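Local structure of ferric-siderophore receptor protein (Streptomyces coelicolor, 2X4L) at residues Val255-Arg268 and Leu285-Glu299. The protein probably binds ferric siderophores outside the cell membrane as the solute-binding receptor of an iron-uptake transporter. Sequence-based numbering, arbitrary orientation.
Sequences VDKYPADVIIMDDR and LPAVKAGQVIARSPE
Pro298 CB lies over one face of the Arg268 guanidinium, while Glu299 reaches the edge of the same group: Arg268 NH1 donates to Glu299 OE2 over 2.7 Å, with OE2 only 9° out of the guanidinium plane and met on its anti lone pair. The two flat groups are turned 63° apart. Another stretch of that edge holds Asp266 side-on, NE to OD1 and NH2 to OD2, both through syn lone pairs; OD2 is also hydrogen-bonded to Ser205 OG of strand 200-206. The bend of Arg268 at chi3 (-60°) helps fold it back onto Asp266, and bonds to two carboxylates fix the rotation of its guanidinium. Asp266 OD1 also takes the backbone N of Arg268, closing an Asx turn, and touches Pro298 CD at 3.3 Å. The same Pro298 CB sits over one face of the Arg296 guanidinium, 3.6 Å above its centre; that charge is paired with Asp221. Ser297 OG donates to Asp267 OD2 over 2.6 Å, and a water links Asp267 OD1 to Glu299 N.

Upstream, the strands 262-266 and 293-296 pair in parallel through alternating backbone bonds, from Ile263 N to Gln292 O as far as Arg296 N to Met265 O; a weak bond from Asp267 N to Arg296 O follows. Ile264 and Ile294 lie side by side, tight at 3.5 Å between CG2 and CG1. Where the second strand has yet to begin, Ile263 CD1 meets Leu285 CD1 at 3.7 Å and also packs on Ala287 CB.

Strand 293-296 extends, beyond 262-266 and its parallel neighbour 200-206, the mixed sheet of the second lobe of a periplasmic-binding-protein fold; the first lobe holds the five-stranded parallel sheet. Helix 304-320 covers the side of Ile264 and Ile294, whereas Trp282 of helix 280-283 packs against Ile263 and Met265.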
# COMPACT_ATOMS: atom_id res chain seq x y z
N VAL A 255 15.51 3.41 -19.01
CA VAL A 255 14.07 3.19 -18.67
C VAL A 255 13.21 2.69 -19.85
O VAL A 255 12.07 2.24 -19.69
CB VAL A 255 13.42 4.38 -17.95
CG1 VAL A 255 14.12 4.59 -16.59
CG2 VAL A 255 13.39 5.62 -18.85
N ASP A 256 13.74 2.76 -21.07
CA ASP A 256 13.06 2.19 -22.23
C ASP A 256 13.32 0.69 -22.48
O ASP A 256 12.96 0.15 -23.51
CB ASP A 256 13.42 3.00 -23.49
CG ASP A 256 14.96 3.11 -23.71
OD1 ASP A 256 15.83 2.68 -22.92
OD2 ASP A 256 15.37 3.75 -24.73
N LYS A 257 13.84 -0.02 -21.48
CA LYS A 257 14.13 -1.43 -21.65
C LYS A 257 12.97 -2.26 -22.14
O LYS A 257 13.17 -3.17 -22.98
CB LYS A 257 14.76 -2.01 -20.37
CG LYS A 257 15.10 -3.47 -20.43
CD LYS A 257 15.86 -4.02 -19.23
CE LYS A 257 16.07 -5.50 -19.45
NZ LYS A 257 16.87 -6.14 -18.37
N TYR A 258 11.80 -2.04 -21.50
CA TYR A 258 10.61 -2.83 -21.77
C TYR A 258 9.55 -1.96 -22.46
O TYR A 258 9.15 -0.91 -21.97
CB TYR A 258 9.97 -3.34 -20.44
CG TYR A 258 10.94 -4.13 -19.64
CD1 TYR A 258 11.29 -5.39 -20.01
CD2 TYR A 258 11.47 -3.60 -18.50
CE1 TYR A 258 12.20 -6.14 -19.27
CE2 TYR A 258 12.36 -4.30 -17.75
CZ TYR A 258 12.74 -5.60 -18.18
OH TYR A 258 13.63 -6.37 -17.42
N PRO A 259 9.01 -2.46 -23.55
CA PRO A 259 7.91 -1.69 -24.19
C PRO A 259 6.67 -1.79 -23.25
O PRO A 259 6.33 -2.89 -22.77
CB PRO A 259 7.70 -2.46 -25.47
CG PRO A 259 9.13 -2.99 -25.76
CD PRO A 259 9.56 -3.49 -24.45
N ALA A 260 6.04 -0.64 -22.99
CA ALA A 260 4.89 -0.61 -22.12
C ALA A 260 3.85 0.33 -22.72
O ALA A 260 4.19 1.32 -23.41
CB ALA A 260 5.30 -0.14 -20.75
N ASP A 261 2.56 0.01 -22.54
CA ASP A 261 1.49 0.81 -23.00
C ASP A 261 0.89 1.69 -21.88
O ASP A 261 0.48 2.84 -22.10
CB ASP A 261 0.39 -0.07 -23.60
CG ASP A 261 0.95 -0.94 -24.66
OD1 ASP A 261 1.62 -0.43 -25.58
OD2 ASP A 261 0.97 -2.19 -24.56
N VAL A 262 0.84 1.14 -20.66
CA VAL A 262 0.35 1.89 -19.49
C VAL A 262 1.45 1.74 -18.44
O VAL A 262 1.96 0.60 -18.21
CB VAL A 262 -0.95 1.28 -18.92
CG1 VAL A 262 -1.30 1.93 -17.61
CG2 VAL A 262 -2.05 1.45 -19.95
N ILE A 263 1.85 2.85 -17.84
CA ILE A 263 2.82 2.79 -16.68
C ILE A 263 2.09 3.22 -15.42
O ILE A 263 1.40 4.26 -15.43
CB ILE A 263 4.01 3.67 -16.97
CG1 ILE A 263 4.65 3.25 -18.26
CG2 ILE A 263 5.00 3.61 -15.76
CD1 ILE A 263 5.88 4.22 -18.70
N ILE A 264 2.23 2.41 -14.34
CA ILE A 264 1.66 2.73 -13.05
C ILE A 264 2.82 3.06 -12.11
O ILE A 264 3.74 2.20 -11.94
CB ILE A 264 0.72 1.65 -12.56
CG1 ILE A 264 1.37 0.27 -12.25
CG2 ILE A 264 -0.37 1.43 -13.74
CD1 ILE A 264 0.43 -0.80 -11.62
N MET A 265 2.86 4.30 -11.62
CA MET A 265 4.03 4.79 -10.88
C MET A 265 3.71 4.94 -9.38
O MET A 265 2.73 5.57 -8.99
CB MET A 265 4.44 6.17 -11.41
CG MET A 265 5.11 6.08 -12.83
SD MET A 265 6.54 5.12 -12.90
CE MET A 265 7.67 6.12 -11.92
N ASP A 266 4.63 4.43 -8.58
CA ASP A 266 4.61 4.53 -7.13
C ASP A 266 4.22 5.97 -6.72
O ASP A 266 4.85 6.97 -7.15
CB ASP A 266 6.04 4.23 -6.66
CG ASP A 266 6.17 3.93 -5.16
OD1 ASP A 266 5.35 4.32 -4.35
OD2 ASP A 266 7.23 3.31 -4.90
N ASP A 267 3.26 6.03 -5.82
CA ASP A 267 2.73 7.28 -5.32
C ASP A 267 3.29 7.76 -3.97
O ASP A 267 2.86 8.84 -3.46
CB ASP A 267 1.23 7.15 -5.23
CG ASP A 267 0.75 6.07 -4.29
OD1 ASP A 267 1.51 5.36 -3.67
OD2 ASP A 267 -0.55 6.03 -4.13
N ARG A 268 4.25 7.02 -3.39
CA ARG A 268 4.59 7.35 -2.00
C ARG A 268 5.53 8.51 -1.81
O ARG A 268 6.25 8.88 -2.76
CB ARG A 268 5.20 6.06 -1.38
CG ARG A 268 4.13 4.95 -1.22
CD ARG A 268 4.74 3.64 -0.74
NE ARG A 268 5.74 3.17 -1.73
CZ ARG A 268 6.81 2.51 -1.38
NH1 ARG A 268 6.97 2.05 -0.12
NH2 ARG A 268 7.71 2.29 -2.33
N LEU A 285 9.15 8.23 -23.40
CA LEU A 285 8.46 6.95 -23.39
C LEU A 285 7.12 7.03 -24.12
O LEU A 285 6.35 7.96 -23.91
CB LEU A 285 8.25 6.47 -21.95
CG LEU A 285 9.48 5.93 -21.23
CD1 LEU A 285 9.14 5.55 -19.79
CD2 LEU A 285 10.06 4.73 -21.98
N PRO A 286 6.85 6.04 -24.97
CA PRO A 286 5.59 6.01 -25.73
C PRO A 286 4.38 6.21 -24.82
O PRO A 286 3.46 6.96 -25.16
CB PRO A 286 5.58 4.60 -26.32
CG PRO A 286 7.01 4.24 -26.44
CD PRO A 286 7.70 4.88 -25.27
N ALA A 287 4.39 5.55 -23.67
CA ALA A 287 3.30 5.65 -22.71
C ALA A 287 3.22 7.05 -22.11
O ALA A 287 2.13 7.59 -21.95
CB ALA A 287 3.48 4.61 -21.60
N VAL A 288 4.37 7.63 -21.80
CA VAL A 288 4.37 9.00 -21.22
C VAL A 288 3.89 10.05 -22.26
O VAL A 288 3.01 10.86 -21.94
CB VAL A 288 5.79 9.34 -20.76
CG1 VAL A 288 5.86 10.75 -20.22
CG2 VAL A 288 6.16 8.37 -19.67
N LYS A 289 4.34 9.89 -23.49
CA LYS A 289 3.91 10.80 -24.56
C LYS A 289 2.45 10.64 -24.82
O LYS A 289 1.79 11.64 -25.15
CB LYS A 289 4.72 10.52 -25.82
CG LYS A 289 6.16 11.07 -25.74
CD LYS A 289 6.98 10.24 -26.71
CE LYS A 289 7.15 10.85 -28.03
NZ LYS A 289 8.07 9.88 -28.69
N ALA A 290 1.93 9.40 -24.69
CA ALA A 290 0.46 9.18 -24.90
C ALA A 290 -0.39 9.57 -23.70
O ALA A 290 -1.61 9.47 -23.75
CB ALA A 290 0.13 7.70 -25.35
N GLY A 291 0.22 10.00 -22.62
CA GLY A 291 -0.58 10.33 -21.44
C GLY A 291 -1.14 9.12 -20.71
O GLY A 291 -2.20 9.23 -20.10
N GLN A 292 -0.53 7.93 -20.85
CA GLN A 292 -1.01 6.66 -20.31
C GLN A 292 -0.24 6.25 -19.05
O GLN A 292 0.25 5.16 -18.94
CB GLN A 292 -0.99 5.58 -21.40
CG GLN A 292 -2.01 5.95 -22.44
CD GLN A 292 -2.07 5.06 -23.67
OE1 GLN A 292 -1.33 4.09 -23.82
NE2 GLN A 292 -2.97 5.42 -24.55
N VAL A 293 -0.08 7.18 -18.14
CA VAL A 293 0.62 6.98 -16.85
C VAL A 293 -0.41 7.31 -15.79
O VAL A 293 -1.06 8.38 -15.78
CB VAL A 293 1.82 7.91 -16.75
CG1 VAL A 293 2.57 7.71 -15.41
CG2 VAL A 293 2.87 7.64 -17.93
N ILE A 294 -0.53 6.41 -14.82
CA ILE A 294 -1.33 6.64 -13.64
C ILE A 294 -0.61 6.33 -12.41
O ILE A 294 0.54 5.82 -12.46
CB ILE A 294 -2.64 5.79 -13.70
CG1 ILE A 294 -2.38 4.29 -13.73
CG2 ILE A 294 -3.55 6.28 -14.87
CD1 ILE A 294 -3.68 3.46 -13.33
N ALA A 295 -1.21 6.45 -11.23
CA ALA A 295 -0.57 6.03 -9.97
C ALA A 295 -0.69 4.54 -9.72
O ALA A 295 -1.65 3.89 -10.17
CB ALA A 295 -1.22 6.80 -8.81
N ARG A 296 0.30 4.03 -9.01
CA ARG A 296 0.23 2.78 -8.35
C ARG A 296 0.39 3.07 -6.84
O ARG A 296 1.26 3.90 -6.51
CB ARG A 296 1.42 1.88 -8.73
CG ARG A 296 1.39 0.52 -7.95
CD ARG A 296 2.65 -0.36 -8.18
NE ARG A 296 2.55 -1.47 -7.27
CZ ARG A 296 3.60 -2.14 -6.81
NH1 ARG A 296 4.87 -1.80 -7.18
NH2 ARG A 296 3.39 -3.08 -5.86
N SER A 297 -0.33 2.33 -5.98
CA SER A 297 -0.08 2.41 -4.53
C SER A 297 0.59 1.11 -4.08
O SER A 297 -0.11 0.11 -3.81
CB SER A 297 -1.42 2.61 -3.81
OG SER A 297 -1.95 3.87 -4.13
N PRO A 298 1.95 1.06 -4.01
CA PRO A 298 2.57 -0.21 -3.62
C PRO A 298 2.28 -0.56 -2.16
O PRO A 298 2.50 -1.67 -1.76
CB PRO A 298 4.09 0.02 -3.83
CG PRO A 298 4.09 1.22 -4.79
CD PRO A 298 2.93 2.11 -4.31
N GLU A 299 1.79 0.42 -1.38
CA GLU A 299 1.28 0.14 0.00
C GLU A 299 -0.21 0.49 0.00
O GLU A 299 -0.61 1.58 0.49
CB GLU A 299 1.98 1.00 1.02
CG GLU A 299 3.48 0.59 1.11
CD GLU A 299 4.18 1.27 2.26
OE1 GLU A 299 3.65 1.27 3.39
OE2 GLU A 299 5.28 1.86 2.02
O HOH W 1 6.10 3.33 -22.89
O HOH W 2 1.18 3.35 -1.71